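Local coordinates for protein HTH-type transcriptional repressor NemR (Escherichia coli, PDB 4YZE) that represses transcription of the nemRA-gloA operon by binding the NemR box, and takes part in the response to electrophiles and reactive chlorine species, at residues E20-Q25 / T29-S34; Q163-L168 / A190-I195. The protein carries 5 engineered substitutions. One frame throughout, in Å; residues are numbered along the deposited sequence.

Interaction 1. Residues E20-Q25 / T29-S34. Engineered in segment 20-25: S23 (natural residue Cys).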
loop_
_atom_site.group_PDB
_atom_site.type_symbol
_atom_site.label_atom_id
_atom_site.label_comp_id
_atom_site.label_asym_id
_atom_site.label_seq_id
_atom_site.Cartn_x
_atom_site.Cartn_y
_atom_site.Cartn_z
ATOM N N GLU A 20 -0.963 -3.857 -20.087
ATOM C CA GLU A 20 -1.269 -4.184 -18.697
ATOM C C GLU A 20 -0.271 -5.206 -18.153
ATOM O O GLU A 20 0.313 -4.989 -17.090
ATOM C CB GLU A 20 -2.720 -4.657 -18.533
ATOM C CG GLU A 20 -3.074 -5.075 -17.101
ATOM C CD GLU A 20 -4.564 -5.172 -16.849
ATOM O OE1 GLU A 20 -4.942 -5.657 -15.762
ATOM O OE2 GLU A 20 -5.360 -4.752 -17.722
ATOM N N GLN A 21 -0.052 -6.292 -18.894
ATOM C CA GLN A 21 0.907 -7.319 -18.485
ATOM C C GLN A 21 2.293 -6.724 -18.215
ATOM O O GLN A 21 2.913 -7.020 -17.190
ATOM C CB GLN A 21 0.999 -8.441 -19.533
ATOM N N LEU A 22 2.763 -5.871 -19.125
ATOM C CA LEU A 22 4.087 -5.256 -18.998
ATOM C C LEU A 22 4.186 -4.245 -17.849
ATOM O O LEU A 22 5.187 -4.231 -17.125
ATOM C CB LEU A 22 4.501 -4.590 -20.316
ATOM C CG LEU A 22 4.938 -5.491 -21.467
ATOM C CD1 LEU A 22 5.140 -4.652 -22.731
ATOM C CD2 LEU A 22 6.220 -6.225 -21.099
ATOM N N SER A 23 3.168 -3.388 -17.707
ATOM C CA SER A 23 3.087 -2.444 -16.593
ATOM C C SER A 23 3.148 -3.196 -15.272
ATOM O O SER A 23 3.830 -2.778 -14.333
ATOM C CB SER A 23 1.775 -1.653 -16.643
ATOM O OG SER A 23 1.771 -0.700 -17.689
ATOM N N LEU A 24 2.425 -4.312 -15.213
ATOM C CA LEU A 24 2.318 -5.094 -13.990
ATOM C C LEU A 24 3.675 -5.692 -13.646
ATOM O O LEU A 24 4.020 -5.837 -12.470
ATOM C CB LEU A 24 1.267 -6.197 -14.155
ATOM C CG LEU A 24 0.996 -7.116 -12.966
ATOM C CD1 LEU A 24 0.593 -6.297 -11.756
ATOM C CD2 LEU A 24 -0.076 -8.142 -13.295
ATOM N N GLN A 25 4.448 -6.011 -14.684
ATOM C CA GLN A 25 5.745 -6.645 -14.523
ATOM C C GLN A 25 6.842 -5.659 -14.142
ATOM O O GLN A 25 7.709 -5.978 -13.326
ATOM C CB GLN A 25 6.153 -7.365 -15.814
ATOM C CG GLN A 25 5.576 -8.762 -15.992
ATOM C CD GLN A 25 6.262 -9.536 -17.117
ATOM O OE1 GLN A 25 6.705 -8.953 -18.115
ATOM N NE2 GLN A 25 6.363 -10.854 -16.954
ATOM N N THR A 29 5.895 3.580 -15.967
ATOM C CA THR A 29 6.954 4.467 -16.443
ATOM C C THR A 29 8.123 3.647 -16.949
ATOM O O THR A 29 8.867 4.082 -17.836
ATOM C CB THR A 29 7.448 5.403 -15.336
ATOM O OG1 THR A 29 7.477 4.690 -14.093
ATOM C CG2 THR A 29 6.520 6.607 -15.206
ATOM N N GLY A 30 8.276 2.456 -16.373
ATOM C CA GLY A 30 9.315 1.528 -16.778
ATOM C C GLY A 30 9.079 0.975 -18.171
ATOM O O GLY A 30 10.018 0.755 -18.909
ATOM N N MET A 31 7.820 0.747 -18.530
ATOM C CA MET A 31 7.495 0.186 -19.835
ATOM C C MET A 31 7.721 1.169 -20.975
ATOM O O MET A 31 7.004 2.157 -21.085
ATOM C CB MET A 31 6.042 -0.276 -19.858
ATOM C CG MET A 31 5.620 -0.860 -21.186
ATOM S SD MET A 31 3.828 -0.929 -21.308
ATOM C CE MET A 31 3.425 0.818 -21.352
ATOM N N GLY A 32 8.693 0.888 -21.838
ATOM C CA GLY A 32 8.929 1.728 -22.996
ATOM C C GLY A 32 8.035 1.318 -24.152
ATOM O O GLY A 32 7.677 0.144 -24.284
ATOM N N LEU A 33 7.672 2.289 -24.985
ATOM C CA LEU A 33 6.860 2.046 -26.176
ATOM C C LEU A 33 7.366 0.904 -27.072
ATOM O O LEU A 33 6.607 -0.017 -27.393
ATOM C CB LEU A 33 6.753 3.324 -27.003
ATOM C CG LEU A 33 5.356 3.871 -27.293
ATOM C CD1 LEU A 33 5.415 4.763 -28.533
ATOM C CD2 LEU A 33 4.318 2.758 -27.456
ATOM N N SER A 34 8.632 0.957 -27.487
ATOM C CA SER A 34 9.148 -0.069 -28.385
ATOM C C SER A 34 9.041 -1.463 -27.768
ATOM O O SER A 34 8.771 -2.436 -28.470
ATOM C CB SER A 34 10.586 0.234 -28.840
ATOM O OG SER A 34 11.489 0.242 -27.748
#
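M31 reaches from the turn onto the flank of helix 10-26, where it meets L22 and S23. The two backbones come nearest at S23 and M31, whose CA atoms are 6.1 Å apart, and the M31 side chain packs beside this point, mostly on L22. Its CB bond points at the helix, but the next step, to CG anti to the backbone N (chi1 179°), runs alongside the helix rather than into it. CG is the first atom to touch, lying 4.0 Å from L22 CB and nearly as close to L22 CD1. SD comes nearer to the helix, sitting 3.9 Å from L22 CB. At SD the chain bends (chi3 67°), and this bend swings CE away from L22 while keeping it 4.3 Å from S23 OG.

The L22 and M31 side chains cross at about a right angle. In the TetR-type DNA-binding domain, helix 10-26 packs in this way against the start of the predicted helix-turn-helix: G32 takes the N-cap position of helix 33-40, and L22 also touches E35, L36 and T39 of that helix.

S23 is an engineered residue; the natural cysteine forms a transient interchain disulfide in the presence of reactive electrophiles. Its OG approaches M31 SD to 4.2 Å without a hydrogen bond between them. OG is instead bonded to G19 O, one turn earlier, which satisfies this buried hydroxyl. M31 O accepts a hydrogen bond from K54 NZ.

Interaction 2. Residues Q163-L168 / A190-I195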
loop_
_atom_site.group_PDB
_atom_site.type_symbol
_atom_site.label_atom_id
_atom_site.label_comp_id
_atom_site.label_asym_id
_atom_site.label_seq_id
_atom_site.Cartn_x
_atom_site.Cartn_y
_atom_site.Cartn_z
ATOM N N GLN A 163 -14.146 2.238 3.321
ATOM C CA GLN A 163 -12.859 2.833 2.984
ATOM C C GLN A 163 -11.746 2.179 3.782
ATOM O O GLN A 163 -10.634 1.957 3.288
ATOM C CB GLN A 163 -12.912 4.342 3.239
ATOM C CG GLN A 163 -13.789 5.044 2.223
ATOM C CD GLN A 163 -14.052 6.509 2.533
ATOM O OE1 GLN A 163 -14.622 7.226 1.708
ATOM N NE2 GLN A 163 -13.641 6.960 3.715
ATOM N N VAL A 164 -12.056 1.873 5.031
ATOM C CA VAL A 164 -11.139 1.142 5.895
ATOM C C VAL A 164 -10.864 -0.230 5.319
ATOM O O VAL A 164 -9.728 -0.670 5.327
ATOM C CB VAL A 164 -11.726 0.989 7.320
ATOM C CG1 VAL A 164 -10.979 -0.093 8.137
ATOM C CG2 VAL A 164 -11.699 2.329 8.032
ATOM N N LEU A 165 -11.905 -0.910 4.846
ATOM C CA LEU A 165 -11.743 -2.250 4.271
ATOM C C LEU A 165 -10.825 -2.196 3.052
ATOM O O LEU A 165 -9.981 -3.083 2.834
ATOM C CB LEU A 165 -13.093 -2.836 3.859
ATOM C CG LEU A 165 -14.098 -3.278 4.933
ATOM C CD1 LEU A 165 -15.369 -3.778 4.274
ATOM C CD2 LEU A 165 -13.523 -4.372 5.834
ATOM N N TYR A 166 -10.990 -1.154 2.249
ATOM C CA TYR A 166 -10.157 -0.997 1.056
ATOM C C TYR A 166 -8.736 -0.654 1.472
ATOM O O TYR A 166 -7.782 -1.240 0.969
ATOM C CB TYR A 166 -10.744 0.063 0.117
ATOM C CG TYR A 166 -9.921 0.227 -1.141
ATOM C CD1 TYR A 166 -9.963 -0.728 -2.147
ATOM C CD2 TYR A 166 -9.076 1.311 -1.306
ATOM C CE1 TYR A 166 -9.206 -0.601 -3.298
ATOM C CE2 TYR A 166 -8.304 1.455 -2.469
ATOM C CZ TYR A 166 -8.377 0.494 -3.455
ATOM O OH TYR A 166 -7.618 0.613 -4.603
ATOM N N ALA A 167 -8.587 0.280 2.408
ATOM C CA ALA A 167 -7.244 0.644 2.866
ATOM C C ALA A 167 -6.567 -0.596 3.439
ATOM O O ALA A 167 -5.384 -0.843 3.201
ATOM C CB ALA A 167 -7.311 1.721 3.895
ATOM N N LEU A 168 -7.332 -1.398 4.174
ATOM C CA LEU A 168 -6.769 -2.606 4.793
ATOM C C LEU A 168 -6.278 -3.605 3.744
ATOM O O LEU A 168 -5.179 -4.178 3.861
ATOM C CB LEU A 168 -7.826 -3.270 5.681
ATOM C CG LEU A 168 -7.494 -4.152 6.887
ATOM C CD1 LEU A 168 -8.542 -5.252 7.062
ATOM C CD2 LEU A 168 -6.123 -4.739 6.867
ATOM N N ALA A 190 -9.020 -12.534 8.835
ATOM C CA ALA A 190 -9.487 -12.911 10.170
ATOM C C ALA A 190 -10.016 -11.683 10.913
ATOM O O ALA A 190 -10.982 -11.779 11.667
ATOM C CB ALA A 190 -8.390 -13.601 10.961
ATOM N N HIS A 191 -9.402 -10.522 10.680
ATOM C CA HIS A 191 -9.851 -9.312 11.370
ATOM C C HIS A 191 -11.195 -8.799 10.815
ATOM O O HIS A 191 -12.070 -8.353 11.585
ATOM C CB HIS A 191 -8.752 -8.253 11.371
ATOM C CG HIS A 191 -9.182 -6.907 11.869
ATOM N ND1 HIS A 191 -9.132 -6.550 13.200
ATOM C CD2 HIS A 191 -9.612 -5.810 11.201
ATOM C CE1 HIS A 191 -9.540 -5.300 13.335
ATOM N NE2 HIS A 191 -9.834 -4.826 12.135
ATOM N N VAL A 192 -11.376 -8.900 9.499
ATOM C CA VAL A 192 -12.661 -8.561 8.889
ATOM C C VAL A 192 -13.797 -9.442 9.433
ATOM O O VAL A 192 -14.907 -8.946 9.708
ATOM C CB VAL A 192 -12.596 -8.660 7.359
ATOM C CG1 VAL A 192 -13.970 -8.436 6.744
ATOM C CG2 VAL A 192 -11.585 -7.649 6.796
ATOM N N LYS A 193 -13.519 -10.739 9.586
ATOM C CA LYS A 193 -14.494 -11.680 10.153
ATOM C C LYS A 193 -14.993 -11.225 11.509
ATOM O O LYS A 193 -16.145 -11.461 11.864
ATOM C CB LYS A 193 -13.888 -13.072 10.313
ATOM C CG LYS A 193 -13.987 -13.950 9.075
ATOM C CD LYS A 193 -13.290 -15.297 9.289
ATOM C CE LYS A 193 -13.286 -16.100 8.000
ATOM N NZ LYS A 193 -12.371 -17.277 8.062
ATOM N N ASN A 194 -14.122 -10.579 12.273
ATOM C CA ASN A 194 -14.490 -10.138 13.612
ATOM C C ASN A 194 -15.163 -8.756 13.595
ATOM O O ASN A 194 -16.029 -8.466 14.409
ATOM C CB ASN A 194 -13.251 -10.136 14.513
ATOM C CG ASN A 194 -13.597 -10.017 15.983
ATOM O OD1 ASN A 194 -13.344 -8.987 16.613
ATOM N ND2 ASN A 194 -14.187 -11.072 16.538
ATOM N N ILE A 195 -14.769 -7.912 12.648
ATOM C CA ILE A 195 -15.279 -6.544 12.569
ATOM C C ILE A 195 -16.659 -6.498 11.911
ATOM O O ILE A 195 -17.548 -5.775 12.365
ATOM C CB ILE A 195 -14.284 -5.629 11.806
ATOM C CG1 ILE A 195 -13.024 -5.422 12.643
ATOM C CG2 ILE A 195 -14.909 -4.294 11.506
ATOM C CD1 ILE A 195 -13.336 -5.030 14.085
#
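V192 CG2 meets two leucine ends of the facing helix, 3.9 Å from L165 CD2 and an equal 3.9 Å from L168 CD1. These branches make up the close part of the contact. With V192 CG1 anti to the backbone N (chi1 175°), CG2 lies beside that N, and both methyls can meet L165 CD2, CG1 at 4.2 Å. The two leucines approach differently: the L165 side chain crosses V192 at about a right angle, whereas L168 slides past it in the opposite direction. L89 and Y92 of helix 84-97 also pack on V192, and Y92 OH bonds to L165 O.

Packing slackens toward H191. Its CD2 is 4.3 Å from L168 CD1, which comes obliquely to the imidazole. One face of that ring is covered from within its own helix by I195 CG1, 3.3 Å above the plane and offset toward the rim, but I195 itself comes no nearer than 5.8 Å to segment 163-168. Farther round the helix, A190, K193 and N194 are exposed and turned from the contact. No hydrogen bond joins the segments, and their axes, 168° apart in direction, come no closer than 11.9 Å, so side-chain ends alone span the gap.

The second subunit lies against the same pair of helices: its V164 packs on H191, and its E183 OE2 bonds to Q163 NE2. An antiparallel helix pair meeting its copy in this way is consistent with the four-helix dimer interface of TetR-family regulators.

Interaction 1 belongs to the TetR-type DNA-binding region and interaction 2 to the C-terminal regulatory region, on opposite sides of the chain's centre. Their centres are 32 Å apart and their nearest atoms about 13 Å, so neither touches the other. They also differ in surroundings: the second subunit reaches segments 163-168 and 190-195, but no other chain of the assembly touches 20-25 or 29-34. Interaction 1 holds an annotated redox position, the engineered S23; its side chain lies about 11 Å, too far for contact, from that of C108, which is central to the response to reactive chlorine species. Interaction 2 lies away from the annotated sites.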